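Local structure of member of s1p family of ribosomal proteins (Pyrococcus furiosus, 5YH1) at residues Arg50-Gly55 / Glu84-Asp89; Lys391-Leu396 / Ala403-Gly408. The protein probably acts as a manganese-dependent exonuclease on nucleic acids; this chain is the DHH-domain part of a longer RecJ-like protein. All coordinates share one frame; numbering follows the deposited sequence.

Contact 1: residues Arg50-Gly55 / Glu84-Asp89; sequences RAIFEG and EKVAPD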
ATOM      1  N   ARG A  50      27.908  21.730   1.898  1.00 29.37           N
ATOM      2  CA  ARG A  50      27.551  22.893   1.089  1.00 31.82           C
ATOM      3  C   ARG A  50      26.034  23.021   0.935  1.00 31.91           C
ATOM      4  O   ARG A  50      25.478  24.113   1.113  1.00 32.54           O
ATOM      5  CB  ARG A  50      28.227  22.837  -0.281  1.00 33.62           C
ATOM      6  CG  ARG A  50      28.330  24.205  -0.928  1.00 37.05           C
ATOM      7  CD  ARG A  50      28.966  24.155  -2.308  1.00 39.69           C
ATOM      8  NE  ARG A  50      29.298  25.507  -2.768  1.00 44.01           N
ATOM      9  CZ  ARG A  50      28.412  26.410  -3.200  1.00 46.27           C
ATOM     10  NH1 ARG A  50      27.111  26.120  -3.245  1.00 45.16           N
ATOM     11  NH2 ARG A  50      28.829  27.617  -3.588  1.00 45.83           N
ATOM     12  N   ALA A  51      25.372  21.908   0.621  1.00 30.12           N
ATOM     13  CA  ALA A  51      23.911  21.870   0.581  1.00 29.66           C
ATOM     14  C   ALA A  51      23.310  22.385   1.887  1.00 29.86           C
ATOM     15  O   ALA A  51      22.390  23.200   1.871  1.00 29.71           O
ATOM     16  CB  ALA A  51      23.418  20.463   0.293  1.00 29.97           C
ATOM     17  N   ILE A  52      23.857  21.930   3.015  1.00 31.22           N
ATOM     18  CA  ILE A  52      23.383  22.354   4.334  1.00 30.68           C
ATOM     19  C   ILE A  52      23.533  23.858   4.536  1.00 31.93           C
ATOM     20  O   ILE A  52      22.614  24.529   5.018  1.00 33.96           O
ATOM     21  CB  ILE A  52      24.148  21.646   5.475  1.00 29.68           C
ATOM     22  CG1 ILE A  52      23.833  20.148   5.493  1.00 28.77           C
ATOM     23  CG2 ILE A  52      23.797  22.261   6.830  1.00 29.55           C
ATOM     24  CD1 ILE A  52      24.782  19.345   6.356  1.00 28.57           C
ATOM     25  N   PHE A  53      24.699  24.382   4.194  1.00 31.96           N
ATOM     26  CA  PHE A  53      24.990  25.784   4.453  1.00 33.44           C
ATOM     27  C   PHE A  53      24.199  26.720   3.531  1.00 33.71           C
ATOM     28  O   PHE A  53      23.910  27.844   3.914  1.00 33.03           O
ATOM     29  CB  PHE A  53      26.501  26.062   4.375  1.00 34.10           C
ATOM     30  CG  PHE A  53      27.313  25.377   5.451  1.00 34.95           C
ATOM     31  CD1 PHE A  53      26.855  25.293   6.761  1.00 35.96           C
ATOM     32  CD2 PHE A  53      28.561  24.851   5.159  1.00 36.95           C
ATOM     33  CE1 PHE A  53      27.613  24.669   7.741  1.00 37.04           C
ATOM     34  CE2 PHE A  53      29.324  24.230   6.141  1.00 36.74           C
ATOM     35  CZ  PHE A  53      28.850  24.141   7.431  1.00 35.89           C
ATOM     36  N   GLU A  54      23.837  26.261   2.335  1.00 35.16           N
ATOM     37  CA  GLU A  54      23.015  27.079   1.446  1.00 35.96           C
ATOM     38  C   GLU A  54      21.517  26.904   1.690  1.00 33.57           C
ATOM     39  O   GLU A  54      20.714  27.550   1.043  1.00 35.49           O
ATOM     40  CB  GLU A  54      23.367  26.839  -0.025  1.00 38.04           C
ATOM     41  CG  GLU A  54      22.922  25.515  -0.598  1.00 40.46           C
ATOM     42  CD  GLU A  54      23.373  25.325  -2.033  1.00 41.90           C
ATOM     43  OE1 GLU A  54      23.691  24.187  -2.419  1.00 46.10           O
ATOM     44  OE2 GLU A  54      23.399  26.305  -2.793  1.00 47.59           O
ATOM     45  N   GLY A  55      21.138  26.052   2.632  1.00 32.36           N
ATOM     46  CA  GLY A  55      19.723  25.827   2.931  1.00 30.96           C
ATOM     47  C   GLY A  55      19.020  24.982   1.887  1.00 30.12           C
ATOM     48  O   GLY A  55      17.803  25.050   1.743  1.00 30.64           O
ATOM     49  N   GLU A  84      20.430  22.602  12.007  1.00 44.95           N
ATOM     50  CA  GLU A  84      19.830  23.350  13.110  1.00 47.84           C
ATOM     51  C   GLU A  84      20.641  24.578  13.526  1.00 48.48           C
ATOM     52  O   GLU A  84      20.056  25.574  13.953  1.00 48.48           O
ATOM     53  CB  GLU A  84      19.540  22.433  14.309  1.00 49.03           C
ATOM     54  CG  GLU A  84      18.388  21.474  14.016  1.00 51.71           C
ATOM     55  CD  GLU A  84      17.935  20.664  15.214  1.00 54.37           C
ATOM     56  OE1 GLU A  84      18.801  20.235  16.012  1.00 57.36           O
ATOM     57  OE2 GLU A  84      16.707  20.447  15.340  1.00 55.53           O
ATOM     58  N   LYS A  85      21.963  24.532  13.377  1.00 49.19           N
ATOM     59  CA  LYS A  85      22.788  25.690  13.732  1.00 50.97           C
ATOM     60  C   LYS A  85      22.703  26.820  12.692  1.00 51.75           C
ATOM     61  O   LYS A  85      22.849  27.986  13.047  1.00 53.46           O
ATOM     62  CB  LYS A  85      24.242  25.292  14.027  1.00 52.80           C
ATOM     63  CG  LYS A  85      25.207  25.354  12.855  1.00 56.67           C
ATOM     64  CD  LYS A  85      26.653  25.401  13.327  1.00 59.72           C
ATOM     65  CE  LYS A  85      27.014  24.191  14.176  1.00 62.78           C
ATOM     66  NZ  LYS A  85      28.485  23.962  14.224  1.00 64.36           N
ATOM     67  N   VAL A  86      22.464  26.492  11.422  1.00 52.30           N
ATOM     68  CA  VAL A  86      22.401  27.524  10.373  1.00 52.41           C
ATOM     69  C   VAL A  86      20.989  27.992  10.019  1.00 52.65           C
ATOM     70  O   VAL A  86      20.832  29.030   9.392  1.00 53.87           O
ATOM     71  CB  VAL A  86      23.141  27.105   9.075  1.00 51.97           C
ATOM     72  CG1 VAL A  86      24.561  26.667   9.396  1.00 52.80           C
ATOM     73  CG2 VAL A  86      22.390  26.025   8.311  1.00 50.85           C
ATOM     74  N   ALA A  87      19.968  27.247  10.422  1.00 56.65           N
ATOM     75  CA  ALA A  87      18.597  27.614  10.087  1.00 60.38           C
ATOM     76  C   ALA A  87      17.942  28.394  11.220  1.00 65.68           C
ATOM     77  O   ALA A  87      18.008  27.972  12.377  1.00 66.98           O
ATOM     78  CB  ALA A  87      17.783  26.373   9.778  1.00 60.84           C
ATOM     79  N   PRO A  88      17.290  29.527  10.894  1.00 71.37           N
ATOM     80  CA  PRO A  88      16.522  30.242  11.920  1.00 72.59           C
ATOM     81  C   PRO A  88      15.274  29.462  12.347  1.00 74.02           C
ATOM     82  O   PRO A  88      14.966  29.391  13.536  1.00 75.09           O
ATOM     83  CB  PRO A  88      16.140  31.552  11.225  1.00 72.46           C
ATOM     84  CG  PRO A  88      16.147  31.238   9.766  1.00 72.17           C
ATOM     85  CD  PRO A  88      17.160  30.150   9.560  1.00 71.18           C
ATOM     86  N   ASP A  89      14.587  28.867  11.373  1.00 74.47           N
ATOM     87  CA  ASP A  89      13.356  28.109  11.605  1.00 73.32           C
ATOM     88  C   ASP A  89      13.638  26.797  12.363  1.00 69.07           C
ATOM     89  O   ASP A  89      14.521  26.037  11.973  1.00 67.46           O
ATOM     90  CB  ASP A  89      12.700  27.807  10.245  1.00 73.94           C
ATOM     91  CG  ASP A  89      11.226  27.454  10.352  1.00 76.55           C
ATOM     92  OD1 ASP A  89      10.678  27.396  11.471  1.00 79.41           O
ATOM     93  OD2 ASP A  89      10.606  27.231   9.291  1.00 79.62           O
TER

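Contact 2: residues Lys391-Leu396 / Ala403-Gly408; sequences KIVKIL and AGVEGG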
ATOM      1  N   LYS A 391      28.243 -16.010 -13.349  1.00 35.92           N
ATOM      2  CA  LYS A 391      28.606 -16.845 -14.500  1.00 38.39           C
ATOM      3  C   LYS A 391      27.562 -17.919 -14.752  1.00 35.78           C
ATOM      4  O   LYS A 391      27.232 -18.204 -15.897  1.00 34.00           O
ATOM      5  CB  LYS A 391      29.968 -17.521 -14.301  1.00 42.39           C
ATOM      6  CG  LYS A 391      31.138 -16.565 -14.409  1.00 48.52           C
ATOM      7  CD  LYS A 391      32.463 -17.246 -14.096  1.00 53.36           C
ATOM      8  CE  LYS A 391      33.590 -16.220 -14.017  1.00 57.70           C
ATOM      9  NZ  LYS A 391      34.818 -16.761 -13.367  1.00 60.75           N
ATOM     10  N   ILE A 392      27.061 -18.532 -13.681  1.00 33.71           N
ATOM     11  CA  ILE A 392      26.069 -19.595 -13.824  1.00 32.71           C
ATOM     12  C   ILE A 392      24.769 -19.037 -14.398  1.00 31.00           C
ATOM     13  O   ILE A 392      24.162 -19.668 -15.251  1.00 28.78           O
ATOM     14  CB  ILE A 392      25.847 -20.365 -12.503  1.00 32.76           C
ATOM     15  CG1 ILE A 392      27.077 -21.245 -12.237  1.00 33.53           C
ATOM     16  CG2 ILE A 392      24.591 -21.230 -12.573  1.00 32.32           C
ATOM     17  CD1 ILE A 392      27.134 -21.854 -10.863  1.00 34.47           C
ATOM     18  N   VAL A 393      24.377 -17.847 -13.956  1.00 31.88           N
ATOM     19  CA  VAL A 393      23.161 -17.196 -14.454  1.00 33.43           C
ATOM     20  C   VAL A 393      23.266 -16.889 -15.948  1.00 35.02           C
ATOM     21  O   VAL A 393      22.316 -17.136 -16.694  1.00 35.54           O
ATOM     22  CB  VAL A 393      22.838 -15.910 -13.666  1.00 33.62           C
ATOM     23  CG1 VAL A 393      21.763 -15.085 -14.366  1.00 34.75           C
ATOM     24  CG2 VAL A 393      22.402 -16.256 -12.253  1.00 33.58           C
ATOM     25  N   LYS A 394      24.411 -16.353 -16.379  1.00 35.35           N
ATOM     26  CA  LYS A 394      24.661 -16.118 -17.803  1.00 35.76           C
ATOM     27  C   LYS A 394      24.563 -17.431 -18.582  1.00 36.08           C
ATOM     28  O   LYS A 394      23.922 -17.488 -19.639  1.00 35.36           O
ATOM     29  CB  LYS A 394      26.034 -15.471 -18.031  1.00 37.58           C
ATOM     30  CG  LYS A 394      26.156 -14.060 -17.477  1.00 38.60           C
ATOM     31  N   ILE A 395      25.178 -18.491 -18.060  1.00 34.34           N
ATOM     32  CA  ILE A 395      25.077 -19.802 -18.704  1.00 35.27           C
ATOM     33  C   ILE A 395      23.603 -20.231 -18.830  1.00 35.66           C
ATOM     34  O   ILE A 395      23.173 -20.672 -19.895  1.00 34.90           O
ATOM     35  CB  ILE A 395      25.904 -20.882 -17.962  1.00 35.52           C
ATOM     36  CG1 ILE A 395      27.407 -20.646 -18.179  1.00 37.40           C
ATOM     37  CG2 ILE A 395      25.541 -22.282 -18.440  1.00 35.66           C
ATOM     38  CD1 ILE A 395      28.302 -21.481 -17.278  1.00 37.47           C
ATOM     39  N   LEU A 396      22.832 -20.097 -17.753  1.00 35.19           N
ATOM     40  CA  LEU A 396      21.438 -20.549 -17.773  1.00 35.33           C
ATOM     41  C   LEU A 396      20.610 -19.765 -18.805  1.00 33.74           C
ATOM     42  O   LEU A 396      19.829 -20.356 -19.539  1.00 31.36           O
ATOM     43  CB  LEU A 396      20.805 -20.463 -16.375  1.00 35.16           C
ATOM     44  CG  LEU A 396      21.382 -21.411 -15.303  1.00 35.22           C
ATOM     45  CD1 LEU A 396      20.733 -21.156 -13.950  1.00 35.25           C
ATOM     46  CD2 LEU A 396      21.230 -22.875 -15.678  1.00 35.54           C
ATOM     47  N   ALA A 403      13.216 -18.882 -20.989  1.00 35.37           N
ATOM     48  CA  ALA A 403      12.817 -19.071 -19.588  1.00 33.85           C
ATOM     49  C   ALA A 403      12.871 -17.788 -18.746  1.00 33.86           C
ATOM     50  O   ALA A 403      12.604 -17.829 -17.543  1.00 34.49           O
ATOM     51  CB  ALA A 403      13.663 -20.155 -18.951  1.00 34.00           C
ATOM     52  N   GLY A 404      13.226 -16.662 -19.360  1.00 32.21           N
ATOM     53  CA  GLY A 404      13.255 -15.370 -18.662  1.00 32.42           C
ATOM     54  C   GLY A 404      14.225 -15.310 -17.490  1.00 33.84           C
ATOM     55  O   GLY A 404      13.959 -14.641 -16.494  1.00 33.14           O
ATOM     56  N   VAL A 405      15.358 -15.996 -17.611  1.00 34.84           N
ATOM     57  CA  VAL A 405      16.328 -16.074 -16.519  1.00 35.92           C
ATOM     58  C   VAL A 405      17.009 -14.728 -16.292  1.00 38.00           C
ATOM     59  O   VAL A 405      17.435 -14.076 -17.235  1.00 37.51           O
ATOM     60  CB  VAL A 405      17.401 -17.143 -16.785  1.00 35.38           C
ATOM     61  CG1 VAL A 405      18.420 -17.161 -15.654  1.00 35.86           C
ATOM     62  CG2 VAL A 405      16.758 -18.518 -16.950  1.00 35.62           C
ATOM     63  N   GLU A 406      17.106 -14.322 -15.032  1.00 41.74           N
ATOM     64  CA  GLU A 406      17.735 -13.060 -14.666  1.00 45.00           C
ATOM     65  C   GLU A 406      18.196 -13.074 -13.221  1.00 45.83           C
ATOM     66  O   GLU A 406      17.667 -13.827 -12.402  1.00 43.44           O
ATOM     67  CB  GLU A 406      16.747 -11.911 -14.840  1.00 49.42           C
ATOM     68  CG  GLU A 406      17.012 -11.050 -16.059  1.00 56.77           C
ATOM     69  CD  GLU A 406      15.818 -10.204 -16.427  1.00 61.91           C
ATOM     70  OE1 GLU A 406      14.976  -9.943 -15.538  1.00 65.77           O
ATOM     71  OE2 GLU A 406      15.725  -9.807 -17.607  1.00 67.64           O
ATOM     72  N   GLY A 407      19.172 -12.221 -12.922  1.00 45.71           N
ATOM     73  CA  GLY A 407      19.582 -11.953 -11.554  1.00 48.16           C
ATOM     74  C   GLY A 407      21.055 -12.205 -11.338  1.00 50.99           C
ATOM     75  O   GLY A 407      21.871 -11.986 -12.231  1.00 52.29           O
ATOM     76  N   GLY A 408      21.385 -12.689 -10.145  1.00 54.38           N
ATOM     77  CA  GLY A 408      22.771 -12.845  -9.714  1.00 54.17           C
ATOM     78  C   GLY A 408      22.944 -12.065  -8.429  1.00 56.10           C
ATOM     79  O   GLY A 408      22.095 -12.127  -7.540  1.00 53.09           O
TER

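Contact 1: residues Arg50-Gly55 / Glu84-Asp89
Val86 reaches across from the last turn of helix 66-86 and sets one methyl against Phe53 and the other against Ile52, at the end of helix 32-53. One branch, CG1, comes up to the edge of the phenyl ring and lies near the ring plane, with Val86 CG1 3.8 Å from Phe53 CD1 and 4.0 Å from Phe53 CE1. The two side chains cross at about a right angle. The Phe53 ring owes its place to CG standing opposite the carbonyl carbon (chi1 -66°), which swings its end closer to Val86 than its CB bond suggests. In chain order the two helices come before and after strand 58-63 of the parallel DHH sheet, the first leading into it through a Schellman turn at Gly55. The other branch of Val86, CG2, rests 3.6 Å from Ile52 O, the carbonyl that also accepts the Gly55 N-H of that turn. Ile52 CG2 is 4.3 Å from Val86 CG2, a looser apolar touch, and the same isoleucine packs on Ile79, Leu82 and Ile83, one to two turns before Val86 in helix 66-86. Phe53 in turn meets Leu16 of helix 2-20 and makes a cation-pi contact with Arg19.

Contact 2: residues Lys391-Leu396 / Ala403-Gly408
Helix 391-396 and strand 406-408 run nearly antiparallel, their axes at 164° and 8.0 Å apart at closest approach, with Val393 level with Gly408 and Leu396 level with Val405. No hydrogen bond crosses; the contact is made by aliphatic side chains against each other and against bare backbone. Val393 has the largest share, with Val405 close behind. Its CG1, opposite the backbone N (chi1 168°), lies over the peptides of the strand, with Val393 CG1 3.8 Å from Gly407 O and 4.1 Å from Gly407 N. The second methyl is directed at the next residue, Val393 CG2 standing 4.3 Å from Gly408 N. Gly407 and Gly408 have positive phi, at angles where a CB would press on the preceding carbonyl oxygen, and here Val393 meets bare main chain. Further back along the segment, Val405 contributes one branch: Val405 CG1 is 4.1 Å from Val393 CG1, and 4.1 Å from Leu396 CB, placing this methyl over the helix between residues one turn apart. Both valines also rest on Ile416 of strand 413-417, while Leu396 turns to Ala429 of helix 423-435. This is a helix packed on the face of a mixed beta-sheet, followed by a short connection into the strand it covers, 406-409, one of the sheet's two edge strands within the chain.

How the contacts relate
Contacts 1 and 2 lie on opposite sides of the chain's centre, their centres about 48 Å apart, and share no helix or strand. Both are apolar, lack a hydrogen bond between their segments and lie away from the manganese site. Both are partly buried: in contact 1 one of three touching residues (Ile52) is buried and none exposed; in contact 2 two of six (Val393, Leu396) are buried and two exposed. In contact 1 two helix ends meet through a valine and an aromatic edge, beside the parallel sheet; in contact 2 a helix lies along an edge strand of the mixed sheet, with aliphatic branches against glycine backbone. Contact 2 buries more surface and joins elements closer in sequence.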